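Side-chain contacts in SAM-dependent methyltransferase (Anabaena variabilis ATCC 29413, PDB 3GGD), which probably transfers a methyl group from S-adenosylmethionine to an unidentified substrate, and binds the product S-adenosylhomocysteine: residues H135-V139 / E140-L144; Q118-E122 / I123-N127. One frame throughout, in Å; residues are numbered along the deposited sequence.

In the fold
Contact 2 comes first along the chain: residues 118-127 close helix 113-123 and lead into strand 127-131. That strand lies inside the sheet, between strands 60-63 and 158-164, and contact 1, residues 135-144, follows it and opens helix 142-153. The two therefore sit at successive junctions of a Rossmann-like methyltransferase fold, one entering a strand and one leaving it, with centres about 23 Å apart and nearest atoms about 12 Å apart. They do not touch, yet helix 142-153 links them, since its later residues Ile151 and Leu152 pack against contact 2. Contact 1 borders the S-adenosylhomocysteine pocket through His136, whereas contact 2 lies near the protein surface.

Contact 1: residues H135-V139 / E140-L144; sequences HHIPV and EKREL. With SAH (S-adenosyl-L-homocysteine), chain E.
Arg142 lays its extended side chain beside the Ile137-Val139 backbone, its CG 3.8 Å from Ile137 CG2, while Val139 CG2 sits over one face of the guanidinium, offset toward its rim. With CG anti to its own carbonyl carbon (chi1 -74°) and the chain straight from CG to NE, the group is carried back to two loop carbonyls, both met at its edge. NE donates to Ile137 O at 3.0 Å and 158°, the oxygen lying near the guanidinium plane; NH2 gives a weak bond to His135 O at 2.9 Å. NH1 turns to Ile198 O, and the three bonds, the one from NH2 weak, probably limit how the group can rotate. This is the turn that leads from strand 127-131 of the Rossmann-like fold into helix 142-153. Pro138 O accepts from Lys141 N (2.9 Å) and Val139 O from Arg142 N (3.2 Å), while a water bridges Val139 O to Glu143 N. The bend of Glu140 at chi2 (-85°) swings its carboxylate back to Pro138, OE2 reaching CB at 3.7 Å. Lys141 crosses the same proline ring with its CD. On the pocket side, His136 NE2 comes within 3.6 Å of C5' of S-adenosylhomocysteine, and its ring also meets that of Trp19. Ile137 sends CD1 toward the adenine, 4.1 Å from N7.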
# COMPACT_ATOMS: atom_id res chain seq x y z
N HIS A 135 -4.77 4.92 -0.91
CA HIS A 135 -4.96 6.38 -0.83
C HIS A 135 -4.64 7.07 -2.16
O HIS A 135 -5.28 8.07 -2.51
CB HIS A 135 -4.11 6.96 0.29
CG HIS A 135 -2.65 7.01 -0.05
ND1 HIS A 135 -2.07 8.10 -0.66
CD2 HIS A 135 -1.67 6.09 0.09
CE1 HIS A 135 -0.79 7.86 -0.88
NE2 HIS A 135 -0.53 6.64 -0.45
N HIS A 136 -3.69 6.53 -2.93
CA HIS A 136 -3.32 7.14 -4.21
C HIS A 136 -4.24 6.74 -5.37
O HIS A 136 -4.12 7.30 -6.47
CB HIS A 136 -1.88 6.77 -4.56
CG HIS A 136 -1.65 5.30 -4.54
ND1 HIS A 136 -2.04 4.47 -5.58
CD2 HIS A 136 -1.09 4.50 -3.60
CE1 HIS A 136 -1.73 3.22 -5.26
NE2 HIS A 136 -1.16 3.22 -4.07
N ILE A 137 -5.13 5.77 -5.15
CA ILE A 137 -6.04 5.34 -6.21
C ILE A 137 -7.07 6.43 -6.49
O ILE A 137 -7.72 6.94 -5.57
CB ILE A 137 -6.74 3.98 -5.87
CG1 ILE A 137 -5.71 2.86 -5.66
CG2 ILE A 137 -7.77 3.58 -6.97
CD1 ILE A 137 -5.02 2.30 -6.92
N PRO A 138 -7.22 6.83 -7.76
CA PRO A 138 -8.28 7.79 -8.06
C PRO A 138 -9.62 7.31 -7.50
O PRO A 138 -9.94 6.12 -7.60
CB PRO A 138 -8.31 7.82 -9.59
CG PRO A 138 -6.89 7.47 -9.95
CD PRO A 138 -6.49 6.44 -8.98
N VAL A 139 -10.37 8.23 -6.92
CA VAL A 139 -11.62 7.92 -6.21
C VAL A 139 -12.60 7.13 -7.07
O VAL A 139 -13.20 6.16 -6.60
CB VAL A 139 -12.26 9.20 -5.60
CG1 VAL A 139 -13.70 8.95 -5.12
CG2 VAL A 139 -11.36 9.65 -4.44
N GLU A 140 -12.70 7.50 -8.35
CA GLU A 140 -13.61 6.82 -9.26
C GLU A 140 -13.19 5.38 -9.62
O GLU A 140 -13.96 4.66 -10.23
CB GLU A 140 -13.84 7.65 -10.53
CG GLU A 140 -12.59 7.78 -11.41
CD GLU A 140 -11.60 8.92 -11.03
OE1 GLU A 140 -11.63 9.54 -9.90
OE2 GLU A 140 -10.76 9.18 -11.95
N LYS A 141 -11.99 4.95 -9.24
CA LYS A 141 -11.54 3.60 -9.49
C LYS A 141 -11.46 2.76 -8.23
O LYS A 141 -11.14 1.57 -8.31
CB LYS A 141 -10.18 3.65 -10.18
CG LYS A 141 -10.35 4.17 -11.62
CD LYS A 141 -9.06 4.70 -12.15
CE LYS A 141 -9.18 5.22 -13.65
NZ LYS A 141 -7.93 6.05 -13.97
N ARG A 142 -11.76 3.36 -7.09
CA ARG A 142 -11.59 2.67 -5.81
C ARG A 142 -12.50 1.47 -5.60
O ARG A 142 -12.10 0.52 -4.96
CB ARG A 142 -11.74 3.64 -4.63
CG ARG A 142 -10.53 4.56 -4.49
CD ARG A 142 -10.70 5.57 -3.36
NE ARG A 142 -9.48 6.37 -3.16
CZ ARG A 142 -9.24 7.12 -2.09
NH1 ARG A 142 -10.13 7.19 -1.10
NH2 ARG A 142 -8.10 7.80 -1.99
N GLU A 143 -13.70 1.51 -6.16
CA GLU A 143 -14.64 0.41 -5.99
C GLU A 143 -14.07 -0.87 -6.63
O GLU A 143 -14.28 -1.94 -6.10
CB GLU A 143 -16.02 0.79 -6.56
CG GLU A 143 -17.00 -0.40 -6.81
CD GLU A 143 -17.48 -1.19 -5.53
OE1 GLU A 143 -17.30 -0.72 -4.37
OE2 GLU A 143 -18.07 -2.28 -5.72
N LEU A 144 -13.34 -0.75 -7.73
CA LEU A 144 -12.73 -1.89 -8.41
C LEU A 144 -11.71 -2.55 -7.48
O LEU A 144 -11.68 -3.78 -7.34
CB LEU A 144 -12.08 -1.44 -9.73
CG LEU A 144 -13.02 -1.00 -10.86
CD1 LEU A 144 -12.27 -0.25 -11.98
CD2 LEU A 144 -13.81 -2.20 -11.46
N SAH E . 3.21 -1.68 0.02
CA SAH E . 4.51 -1.22 -0.53
CB SAH E . 4.38 -0.22 -1.70
CG SAH E . 3.57 1.07 -1.49
SD SAH E . 3.60 2.16 -2.92
C SAH E . 5.40 -0.62 0.55
O SAH E . 6.64 -0.55 0.38
OXT SAH E . 4.90 -0.17 1.58
C5' SAH E . 2.09 1.70 -3.72
C4' SAH E . 2.21 0.38 -4.53
O4' SAH E . 0.93 0.05 -5.12
C3' SAH E . 3.20 0.37 -5.71
O3' SAH E . 4.12 -0.70 -5.64
C2' SAH E . 2.32 0.21 -6.94
O2' SAH E . 2.95 -0.38 -8.09
C1' SAH E . 1.14 -0.57 -6.38
N9 SAH E . -0.07 -0.49 -7.21
C8 SAH E . -0.54 0.64 -7.80
N7 SAH E . -1.68 0.38 -8.46
C5 SAH E . -1.93 -0.96 -8.30
C6 SAH E . -2.94 -1.87 -8.80
N6 SAH E . -3.89 -1.33 -9.60
N1 SAH E . -2.89 -3.18 -8.49
C2 SAH E . -1.87 -3.66 -7.70
N3 SAH E . -0.91 -2.86 -7.23
C4 SAH E . -0.87 -1.54 -7.51
O HOH W 1 -14.92 4.05 -7.09

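Contact 2: residues Q118-E122 / I123-N127; sequences QIHSE and IGDAN. With EDO (1,2-ethanediol), chain N.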
# COMPACT_ATOMS: atom_id res chain seq x y z
N GLN A 118 -9.04 -15.18 -10.28
CA GLN A 118 -8.15 -16.26 -10.71
C GLN A 118 -7.28 -16.72 -9.53
O GLN A 118 -7.25 -17.90 -9.20
CB GLN A 118 -7.27 -15.80 -11.89
CG GLN A 118 -6.27 -16.84 -12.38
CD GLN A 118 -6.91 -18.13 -12.82
OE1 GLN A 118 -7.84 -18.12 -13.62
NE2 GLN A 118 -6.40 -19.26 -12.30
N ILE A 119 -6.65 -15.77 -8.86
CA ILE A 119 -5.82 -16.06 -7.70
C ILE A 119 -6.62 -16.83 -6.62
O ILE A 119 -6.19 -17.87 -6.11
CB ILE A 119 -5.28 -14.75 -7.08
CG1 ILE A 119 -4.13 -14.19 -7.92
CG2 ILE A 119 -4.72 -15.01 -5.68
CD1 ILE A 119 -2.79 -14.84 -7.58
N HIS A 120 -7.80 -16.31 -6.25
CA HIS A 120 -8.59 -16.94 -5.21
C HIS A 120 -8.98 -18.37 -5.65
O HIS A 120 -9.07 -19.26 -4.80
CB HIS A 120 -9.82 -16.11 -4.79
CG HIS A 120 -10.58 -16.70 -3.65
ND1 HIS A 120 -11.47 -17.74 -3.81
CD2 HIS A 120 -10.58 -16.41 -2.33
CE1 HIS A 120 -11.96 -18.08 -2.63
NE2 HIS A 120 -11.44 -17.28 -1.71
N SER A 121 -9.23 -18.60 -6.94
CA SER A 121 -9.62 -19.93 -7.39
C SER A 121 -8.45 -20.92 -7.15
O SER A 121 -8.69 -22.11 -6.97
CB SER A 121 -10.04 -19.97 -8.85
OG SER A 121 -8.93 -19.79 -9.72
N GLU A 122 -7.23 -20.42 -7.15
CA GLU A 122 -6.04 -21.24 -6.90
C GLU A 122 -5.71 -21.44 -5.44
O GLU A 122 -5.37 -22.52 -5.06
CB GLU A 122 -4.83 -20.60 -7.57
CG GLU A 122 -4.94 -20.55 -9.11
CD GLU A 122 -3.83 -19.72 -9.75
OE1 GLU A 122 -2.74 -19.63 -9.16
OE2 GLU A 122 -4.07 -19.17 -10.85
N ILE A 123 -5.83 -20.42 -4.60
CA ILE A 123 -5.30 -20.51 -3.23
C ILE A 123 -6.35 -20.49 -2.11
O ILE A 123 -6.02 -20.74 -0.95
CB ILE A 123 -4.19 -19.44 -3.01
CG1 ILE A 123 -4.77 -18.03 -2.95
CG2 ILE A 123 -3.10 -19.55 -4.12
CD1 ILE A 123 -3.79 -16.93 -2.48
N GLY A 124 -7.61 -20.18 -2.45
CA GLY A 124 -8.63 -20.00 -1.45
C GLY A 124 -8.52 -18.67 -0.75
O GLY A 124 -7.79 -17.76 -1.19
N ASP A 125 -9.22 -18.55 0.36
CA ASP A 125 -9.30 -17.32 1.13
C ASP A 125 -7.89 -17.00 1.64
O ASP A 125 -7.19 -17.87 2.11
CB ASP A 125 -10.20 -17.47 2.35
CG ASP A 125 -11.69 -17.62 2.03
OD1 ASP A 125 -12.10 -17.54 0.85
OD2 ASP A 125 -12.43 -17.79 3.01
N ALA A 126 -7.52 -15.73 1.58
CA ALA A 126 -6.18 -15.27 2.00
C ALA A 126 -6.33 -14.13 3.00
O ALA A 126 -7.29 -13.36 2.94
CB ALA A 126 -5.37 -14.77 0.79
N ASN A 127 -5.37 -14.01 3.90
CA ASN A 127 -5.26 -12.80 4.71
C ASN A 127 -4.53 -11.78 3.87
O ASN A 127 -3.82 -12.16 2.94
CB ASN A 127 -4.49 -13.05 5.98
CG ASN A 127 -5.23 -13.96 6.92
OD1 ASN A 127 -6.44 -13.80 7.09
ND2 ASN A 127 -4.51 -14.92 7.53
C1 EDO N . -14.78 -19.73 1.82
O1 EDO N . -14.33 -19.67 3.16
C2 EDO N . -15.69 -18.55 1.50
O2 EDO N . -14.91 -17.41 1.03
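The C-terminal end of helix 113-123, where the chain turns toward strand 127-131 of the Rossmann-like sheet, carries a histidine-carboxylate hydrogen bond that spans Gly124, the first residue to leave helical geometry. His120 NE2 donates to Asp125 OD1 at 2.7 Å and 172°, with the oxygen in the plane of the ring. OD1 receives it on its anti lone pair, and the carboxylate is turned 45° from the imidazole. The His120 side chain reaches forward along the helix because CG stands anti to the backbone N (chi1 -176°), which lays one ring face over Gly124. There Gly124 CA makes a CH-pi contact over the face, 4.0 Å from the ring centroid. The positive phi of Gly124 suits glycine. Its N still bonds to His120 O at 2.9 Å, one step beyond the bond from Ile123 N to Ile119 O at 3.0 Å. Ile119 and Ile123 lie side by side, pointing the same way, with CG2 of Ile119 against CD1 of Ile123, and Ile119 also packs on Leu152 of helix 142-153. Within the helix, Gln118 NE2 bonds to Glu122 OE2, whose OE1 forms a salt bridge with Arg106. Asp125 OD2 accepts from Gln156 N and, at 2.7 Å, from O1 of a 1,2-ethanediol, probably from the crystallisation liquor. The diol's O2 donates to Asp125 OD1 at 2.8 Å.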